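Local coordinates for protein adhesin LabA (Helicobacter pylori, PDB 6GMM) that probably helps the gastric pathogen Helicobacter pylori attach to the stomach mucosa as an adhesin specific for LacdiNAc-bearing glycans, at residues A[94-98]-A[110-114]; A[417-422]-A[433-438]. One frame throughout, in Å; residues are numbered along the deposited sequence.

Contact 1. Residues A[94-98]-A[110-114]; sequences GVQTF and TITCG
Gln96 to Phe98 and Ile111 to Cys113 pair as an antiparallel two-stranded sheet, their short axes approaching to 4.7 Å with N-to-C directions 156° apart, and with Gln96-Cys113 and Phe98-Ile111 as hydrogen-bonded pairs on either side of the non-hydrogen-bonded pair Thr97-Thr112.

The two faces differ in chemistry. On one, the side chains of Thr97 and Thr112 approach at a slant and meet through their hydroxyls, OG1 to OG1 at 2.7 Å, a hydrogen bond in which either could be the donor. Both threonines hold OG1 beside the backbone N (chi1 -60° and -67°), which leaves each methyl anti to that nitrogen. Thr97 CG2 thereby comes 3.7 Å from Thr110 CG2, and Thr112 CG2 lies 4.2 Å from Val95 CG1, so methyl contacts flank the hydroxyl pair.

Phe98, Cys113 and Ile111 share the other face, where helix 128-145 packs: Tyr131 meets the Phe98 ring and touches Ile111 and Cys113. Phe98 CB also lies 4.0 Å from Ile111 CG2. The disulfide from Cys113 to Cys83 ties this strand to an earlier part of the chain. With chi1 near -62°, Cys113 SG lies beside its own backbone N and meets the neighbouring strand's aromatic ring obliquely, 4.6 Å from the Phe98 centroid, in a sulfur-aromatic contact whose closest atoms are Cys113 SG and Phe98 CE1, 3.3 Å apart.

Contact 2. Residues A[417-422]-A[433-438]; sequences NVVSKK and DNYYID
Lys422 and Tyr436 cross at about a right angle on one face of an antiparallel beta hairpin, while Lys421 and Tyr435 run side by side on the other. The Lys422 chain bends at chi2 and chi3 (127° and 83°), which brings its ammonium over the Tyr436 ring: NZ lies 4.5 Å from the Tyr436 centroid, 23° off the normal and offset toward the rim, a cation-pi contact. Nearer the backbone, Lys422 CB touches Tyr436 CE2 at 3.6 Å. The phenol oxygen of this ring accepts a hydrogen bond from its own strand, Asn434 ND2 to Tyr436 OH at 3.1 Å, with the oxygen close to the amide plane.

Lys421 lays its CD against Tyr435 CE1 at 3.7 Å, and its side chain runs obliquely past that of Asp433, with a long salt bridge from Lys421 NZ to Asp433 OD2 at 4.0 Å. This face turns to helices 4-28 and 388-408, where Tyr19 touches Val419, Tyr435 and Ile437. Between the strands, Asn434 N to Lys422 O at 2.8 Å and Tyr436 N to Ser420 O at 2.8 Å hold the register. At the far end Asp438 N bonds Val418 O, and Asp438 OD1 caps the start of helix 439-452 by accepting from Ile441 N.

Both lysines are exposed; the Lys422 ammonium probably gains from the Tyr436 face, and that of Lys421 from a long, probably weak attraction to Asp433.

How the contacts relate
Contact 1 (94-98 with 110-114) and contact 2 (417-422 with 433-438) do not touch. Their centres are 78 Å apart and their nearest atoms about 68 Å apart, on opposite sides of the chain's centre. That centre lies 37 Å from the centre of contact 1 and 41 Å from that of contact 2, so two small antiparallel sheets sit toward the two ends of an elongated, largely helical chain. Along the sequence they follow in series. Contact 1 packs on helix 128-145, contact 2 on helices 4-28, 388-408 and 439-452, and only contact 1 includes a disulfide cysteine. Neither contact contains a bound ligand, so the geometry alone assigns neither to glycan recognition.

Contact 1. Residues A[94-98]-A[110-114]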
ATOM      1  N   GLY A  94      16.084 -32.727 -12.190  1.00 25.25           N
ATOM      2  CA  GLY A  94      16.630 -33.412 -13.364  1.00 25.50           C
ATOM      3  C   GLY A  94      16.960 -32.454 -14.492  1.00 26.77           C
ATOM      4  O   GLY A  94      17.411 -31.333 -14.246  1.00 24.77           O
ATOM      5  N   VAL A  95      16.728 -32.875 -15.721  1.00 24.80           N
ATOM      6  CA  VAL A  95      16.997 -32.053 -16.906  1.00 24.09           C
ATOM      7  C   VAL A  95      15.649 -31.664 -17.503  1.00 26.29           C
ATOM      8  O   VAL A  95      14.869 -32.555 -17.874  1.00 26.43           O
ATOM      9  CB  VAL A  95      17.916 -32.769 -17.952  1.00 26.34           C
ATOM     10  CG1 VAL A  95      18.126 -31.897 -19.190  1.00 25.37           C
ATOM     11  CG2 VAL A  95      19.265 -33.143 -17.344  1.00 26.55           C
ATOM     12  N   GLN A  96      15.381 -30.341 -17.608  1.00 22.62           N
ATOM     13  CA  GLN A  96      14.136 -29.803 -18.168  1.00 22.16           C
ATOM     14  C   GLN A  96      14.369 -28.603 -19.107  1.00 23.52           C
ATOM     15  O   GLN A  96      15.401 -27.929 -19.007  1.00 21.54           O
ATOM     16  CB  GLN A  96      13.194 -29.387 -17.051  1.00 22.26           C
ATOM     17  CG  GLN A  96      12.741 -30.482 -16.093  1.00 28.78           C
ATOM     18  CD  GLN A  96      11.848 -29.913 -15.033  1.00 44.86           C
ATOM     19  OE1 GLN A  96      10.971 -29.093 -15.313  1.00 32.23           O
ATOM     20  NE2 GLN A  96      12.051 -30.331 -13.787  1.00 41.83           N
ATOM     21  N   THR A  97      13.400 -28.354 -20.019  1.00 21.52           N
ATOM     22  CA  THR A  97      13.394 -27.267 -21.015  1.00 21.27           C
ATOM     23  C   THR A  97      12.163 -26.360 -20.781  1.00 26.81           C
ATOM     24  O   THR A  97      11.032 -26.857 -20.610  1.00 27.59           O
ATOM     25  CB  THR A  97      13.463 -27.843 -22.465  1.00 29.41           C
ATOM     26  OG1 THR A  97      14.664 -28.605 -22.625  1.00 21.95           O
ATOM     27  CG2 THR A  97      13.414 -26.755 -23.549  1.00 26.61           C
ATOM     28  N   PHE A  98      12.404 -25.021 -20.769  1.00 21.29           N
ATOM     29  CA  PHE A  98      11.401 -24.014 -20.500  1.00 20.53           C
ATOM     30  C   PHE A  98      11.303 -23.015 -21.654  1.00 25.67           C
ATOM     31  O   PHE A  98      12.299 -22.415 -22.067  1.00 25.60           O
ATOM     32  CB  PHE A  98      11.710 -23.330 -19.159  1.00 20.55           C
ATOM     33  CG  PHE A  98      11.972 -24.302 -18.017  1.00 20.56           C
ATOM     34  CD1 PHE A  98      13.260 -24.782 -17.765  1.00 21.63           C
ATOM     35  CD2 PHE A  98      10.936 -24.738 -17.202  1.00 21.02           C
ATOM     36  CE1 PHE A  98      13.498 -25.683 -16.714  1.00 21.79           C
ATOM     37  CE2 PHE A  98      11.180 -25.617 -16.141  1.00 23.09           C
ATOM     38  CZ  PHE A  98      12.457 -26.104 -15.919  1.00 21.18           C
ATOM     39  N   THR A 110      14.093 -19.742 -25.074  1.00 27.66           N
ATOM     40  CA  THR A 110      14.015 -21.167 -24.681  1.00 27.34           C
ATOM     41  C   THR A 110      15.309 -21.535 -23.967  1.00 30.85           C
ATOM     42  O   THR A 110      16.398 -21.193 -24.439  1.00 29.80           O
ATOM     43  CB  THR A 110      13.720 -22.088 -25.878  1.00 30.98           C
ATOM     44  OG1 THR A 110      12.674 -21.518 -26.674  1.00 36.64           O
ATOM     45  CG2 THR A 110      13.337 -23.526 -25.446  1.00 23.87           C
ATOM     46  N   ILE A 111      15.174 -22.184 -22.814  1.00 26.80           N
ATOM     47  CA  ILE A 111      16.300 -22.584 -21.992  1.00 26.98           C
ATOM     48  C   ILE A 111      16.198 -24.052 -21.588  1.00 27.84           C
ATOM     49  O   ILE A 111      15.103 -24.536 -21.277  1.00 26.91           O
ATOM     50  CB  ILE A 111      16.426 -21.643 -20.747  1.00 30.70           C
ATOM     51  CG1 ILE A 111      17.853 -21.670 -20.174  1.00 32.48           C
ATOM     52  CG2 ILE A 111      15.398 -21.980 -19.662  1.00 31.57           C
ATOM     53  CD1 ILE A 111      18.241 -20.460 -19.345  1.00 42.56           C
ATOM     54  N   THR A 112      17.339 -24.747 -21.583  1.00 22.12           N
ATOM     55  CA  THR A 112      17.416 -26.103 -21.091  1.00 21.75           C
ATOM     56  C   THR A 112      18.288 -26.077 -19.838  1.00 24.45           C
ATOM     57  O   THR A 112      19.407 -25.545 -19.864  1.00 24.23           O
ATOM     58  CB  THR A 112      17.885 -27.092 -22.198  1.00 30.98           C
ATOM     59  OG1 THR A 112      16.876 -27.178 -23.210  1.00 32.39           O
ATOM     60  CG2 THR A 112      18.165 -28.479 -21.656  1.00 24.67           C
ATOM     61  N   CYS A 113      17.757 -26.611 -18.736  1.00 23.55           N
ATOM     62  CA  CYS A 113      18.480 -26.730 -17.464  1.00 24.18           C
ATOM     63  C   CYS A 113      19.100 -28.096 -17.512  1.00 29.76           C
ATOM     64  O   CYS A 113      18.503 -29.046 -17.005  1.00 30.29           O
ATOM     65  CB  CYS A 113      17.547 -26.600 -16.257  1.00 24.00           C
ATOM     66  SG  CYS A 113      16.699 -25.005 -16.102  1.00 26.74           S
ATOM     67  N   GLY A 114      20.245 -28.211 -18.184  1.00 28.29           N
ATOM     68  CA  GLY A 114      20.935 -29.492 -18.335  1.00 28.54           C
ATOM     69  C   GLY A 114      22.388 -29.513 -17.903  1.00 32.80           C
ATOM     70  O   GLY A 114      23.127 -30.417 -18.315  1.00 33.94           O
TER

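Contact 2. Residues A[417-422]-A[433-438]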
ATOM      1  N   ASN A 417     -12.823  31.977  30.487  1.00 45.40           N
ATOM      2  CA  ASN A 417     -13.778  31.940  29.381  1.00 43.26           C
ATOM      3  C   ASN A 417     -13.288  31.222  28.097  1.00 41.86           C
ATOM      4  O   ASN A 417     -14.034  31.199  27.110  1.00 40.55           O
ATOM      5  CB  ASN A 417     -14.270  33.353  29.064  1.00 46.50           C
ATOM      6  CG  ASN A 417     -15.127  33.955  30.158  1.00 62.17           C
ATOM      7  OD1 ASN A 417     -15.976  33.275  30.785  1.00 41.06           O
ATOM      8  ND2 ASN A 417     -14.933  35.257  30.390  1.00 53.76           N
ATOM      9  N   VAL A 418     -12.082  30.589  28.123  1.00 35.78           N
ATOM     10  CA  VAL A 418     -11.521  29.809  26.991  1.00 33.27           C
ATOM     11  C   VAL A 418     -12.496  28.697  26.556  1.00 35.32           C
ATOM     12  O   VAL A 418     -12.547  28.316  25.391  1.00 32.76           O
ATOM     13  CB  VAL A 418     -10.079  29.275  27.249  1.00 36.28           C
ATOM     14  CG1 VAL A 418     -10.054  28.150  28.281  1.00 35.31           C
ATOM     15  CG2 VAL A 418      -9.416  28.826  25.950  1.00 35.67           C
ATOM     16  N   VAL A 419     -13.248  28.182  27.532  1.00 33.23           N
ATOM     17  CA  VAL A 419     -14.291  27.182  27.387  1.00 33.01           C
ATOM     18  C   VAL A 419     -15.500  27.694  28.149  1.00 38.62           C
ATOM     19  O   VAL A 419     -15.377  28.493  29.095  1.00 37.80           O
ATOM     20  CB  VAL A 419     -13.875  25.753  27.834  1.00 37.37           C
ATOM     21  CG1 VAL A 419     -12.715  25.228  27.012  1.00 36.83           C
ATOM     22  CG2 VAL A 419     -13.544  25.687  29.324  1.00 38.38           C
ATOM     23  N   SER A 420     -16.668  27.273  27.697  1.00 35.63           N
ATOM     24  CA  SER A 420     -17.942  27.583  28.330  1.00 35.08           C
ATOM     25  C   SER A 420     -18.927  26.492  27.958  1.00 38.47           C
ATOM     26  O   SER A 420     -18.737  25.793  26.948  1.00 35.83           O
ATOM     27  CB  SER A 420     -18.459  28.971  27.938  1.00 36.76           C
ATOM     28  OG  SER A 420     -18.690  29.128  26.548  1.00 42.14           O
ATOM     29  N   LYS A 421     -19.928  26.303  28.816  1.00 35.95           N
ATOM     30  CA  LYS A 421     -21.016  25.364  28.585  1.00 36.09           C
ATOM     31  C   LYS A 421     -22.360  26.076  28.796  1.00 41.72           C
ATOM     32  O   LYS A 421     -22.484  26.976  29.638  1.00 41.69           O
ATOM     33  CB  LYS A 421     -20.868  24.034  29.350  1.00 36.67           C
ATOM     34  CG  LYS A 421     -20.754  24.144  30.862  1.00 37.23           C
ATOM     35  CD  LYS A 421     -20.529  22.751  31.451  1.00 48.03           C
ATOM     36  CE  LYS A 421     -21.580  22.345  32.457  1.00 56.85           C
ATOM     37  NZ  LYS A 421     -21.366  20.955  32.942  1.00 67.96           N
ATOM     38  N   LYS A 422     -23.318  25.754  27.934  1.00 39.50           N
ATOM     39  CA  LYS A 422     -24.659  26.330  27.933  1.00 40.76           C
ATOM     40  C   LYS A 422     -25.620  25.143  28.007  1.00 46.63           C
ATOM     41  O   LYS A 422     -25.455  24.181  27.255  1.00 43.52           O
ATOM     42  CB  LYS A 422     -24.864  27.108  26.619  1.00 43.27           C
ATOM     43  CG  LYS A 422     -25.691  28.382  26.714  1.00 59.10           C
ATOM     44  CD  LYS A 422     -24.938  29.592  26.119  1.00 65.27           C
ATOM     45  CE  LYS A 422     -25.040  29.730  24.615  1.00 68.07           C
ATOM     46  NZ  LYS A 422     -24.003  30.654  24.071  1.00 73.58           N
ATOM     47  N   ASP A 433     -26.144  19.536  27.218  1.00 43.24           N
ATOM     48  CA  ASP A 433     -25.078  20.517  27.417  1.00 42.32           C
ATOM     49  C   ASP A 433     -24.353  20.804  26.120  1.00 43.30           C
ATOM     50  O   ASP A 433     -23.885  19.886  25.431  1.00 40.93           O
ATOM     51  CB  ASP A 433     -24.116  20.100  28.542  1.00 44.55           C
ATOM     52  CG  ASP A 433     -24.720  20.256  29.923  1.00 61.02           C
ATOM     53  OD1 ASP A 433     -25.429  19.330  30.366  1.00 62.62           O
ATOM     54  OD2 ASP A 433     -24.504  21.321  30.551  1.00 69.52           O
ATOM     55  N   ASN A 434     -24.339  22.087  25.761  1.00 37.69           N
ATOM     56  CA  ASN A 434     -23.704  22.597  24.564  1.00 36.26           C
ATOM     57  C   ASN A 434     -22.383  23.197  24.986  1.00 37.19           C
ATOM     58  O   ASN A 434     -22.354  24.121  25.801  1.00 36.80           O
ATOM     59  CB  ASN A 434     -24.605  23.623  23.885  1.00 39.11           C
ATOM     60  CG  ASN A 434     -25.393  23.062  22.727  1.00 69.03           C
ATOM     61  OD1 ASN A 434     -25.887  21.920  22.757  1.00 57.07           O
ATOM     62  ND2 ASN A 434     -25.532  23.865  21.678  1.00 65.99           N
ATOM     63  N   TYR A 435     -21.284  22.621  24.495  1.00 29.57           N
ATOM     64  CA  TYR A 435     -19.957  23.072  24.868  1.00 28.29           C
ATOM     65  C   TYR A 435     -19.402  24.008  23.821  1.00 31.58           C
ATOM     66  O   TYR A 435     -19.769  23.928  22.642  1.00 29.57           O
ATOM     67  CB  TYR A 435     -19.026  21.887  25.138  1.00 28.48           C
ATOM     68  CG  TYR A 435     -19.418  21.084  26.359  1.00 30.02           C
ATOM     69  CD1 TYR A 435     -18.894  21.386  27.610  1.00 31.54           C
ATOM     70  CD2 TYR A 435     -20.275  19.987  26.254  1.00 31.17           C
ATOM     71  CE1 TYR A 435     -19.226  20.629  28.734  1.00 30.60           C
ATOM     72  CE2 TYR A 435     -20.619  19.227  27.372  1.00 32.30           C
ATOM     73  CZ  TYR A 435     -20.099  19.559  28.612  1.00 38.10           C
ATOM     74  OH  TYR A 435     -20.456  18.843  29.726  1.00 37.02           O
ATOM     75  N   TYR A 436     -18.581  24.954  24.270  1.00 29.47           N
ATOM     76  CA  TYR A 436     -18.016  25.980  23.412  1.00 30.40           C
ATOM     77  C   TYR A 436     -16.563  26.194  23.752  1.00 33.76           C
ATOM     78  O   TYR A 436     -16.106  25.805  24.829  1.00 33.50           O
ATOM     79  CB  TYR A 436     -18.822  27.303  23.572  1.00 33.62           C
ATOM     80  CG  TYR A 436     -20.292  27.162  23.219  1.00 37.24           C
ATOM     81  CD1 TYR A 436     -20.741  27.375  21.917  1.00 39.58           C
ATOM     82  CD2 TYR A 436     -21.234  26.815  24.186  1.00 39.11           C
ATOM     83  CE1 TYR A 436     -22.086  27.224  21.581  1.00 41.68           C
ATOM     84  CE2 TYR A 436     -22.580  26.650  23.860  1.00 40.76           C
ATOM     85  CZ  TYR A 436     -23.002  26.857  22.554  1.00 50.31           C
ATOM     86  OH  TYR A 436     -24.325  26.702  22.225  1.00 53.30           O
ATOM     87  N   ILE A 437     -15.836  26.800  22.819  1.00 30.24           N
ATOM     88  CA  ILE A 437     -14.432  27.142  22.968  1.00 30.04           C
ATOM     89  C   ILE A 437     -14.159  28.485  22.275  1.00 34.60           C
ATOM     90  O   ILE A 437     -14.626  28.704  21.153  1.00 34.46           O
ATOM     91  CB  ILE A 437     -13.462  25.982  22.561  1.00 31.94           C
ATOM     92  CG1 ILE A 437     -11.991  26.350  22.851  1.00 32.19           C
ATOM     93  CG2 ILE A 437     -13.662  25.471  21.104  1.00 32.77           C
ATOM     94  CD1 ILE A 437     -11.017  25.183  22.923  1.00 28.22           C
ATOM     95  N   ASP A 438     -13.447  29.389  22.967  1.00 29.95           N
ATOM     96  CA  ASP A 438     -13.062  30.687  22.429  1.00 31.65           C
ATOM     97  C   ASP A 438     -11.768  30.481  21.683  1.00 40.52           C
ATOM     98  O   ASP A 438     -10.732  30.189  22.298  1.00 41.86           O
ATOM     99  CB  ASP A 438     -12.885  31.707  23.559  1.00 34.85           C
ATOM    100  CG  ASP A 438     -12.724  33.126  23.064  1.00 43.52           C
ATOM    101  OD1 ASP A 438     -11.695  33.417  22.402  1.00 44.95           O
ATOM    102  OD2 ASP A 438     -13.604  33.947  23.353  1.00 46.66           O
TER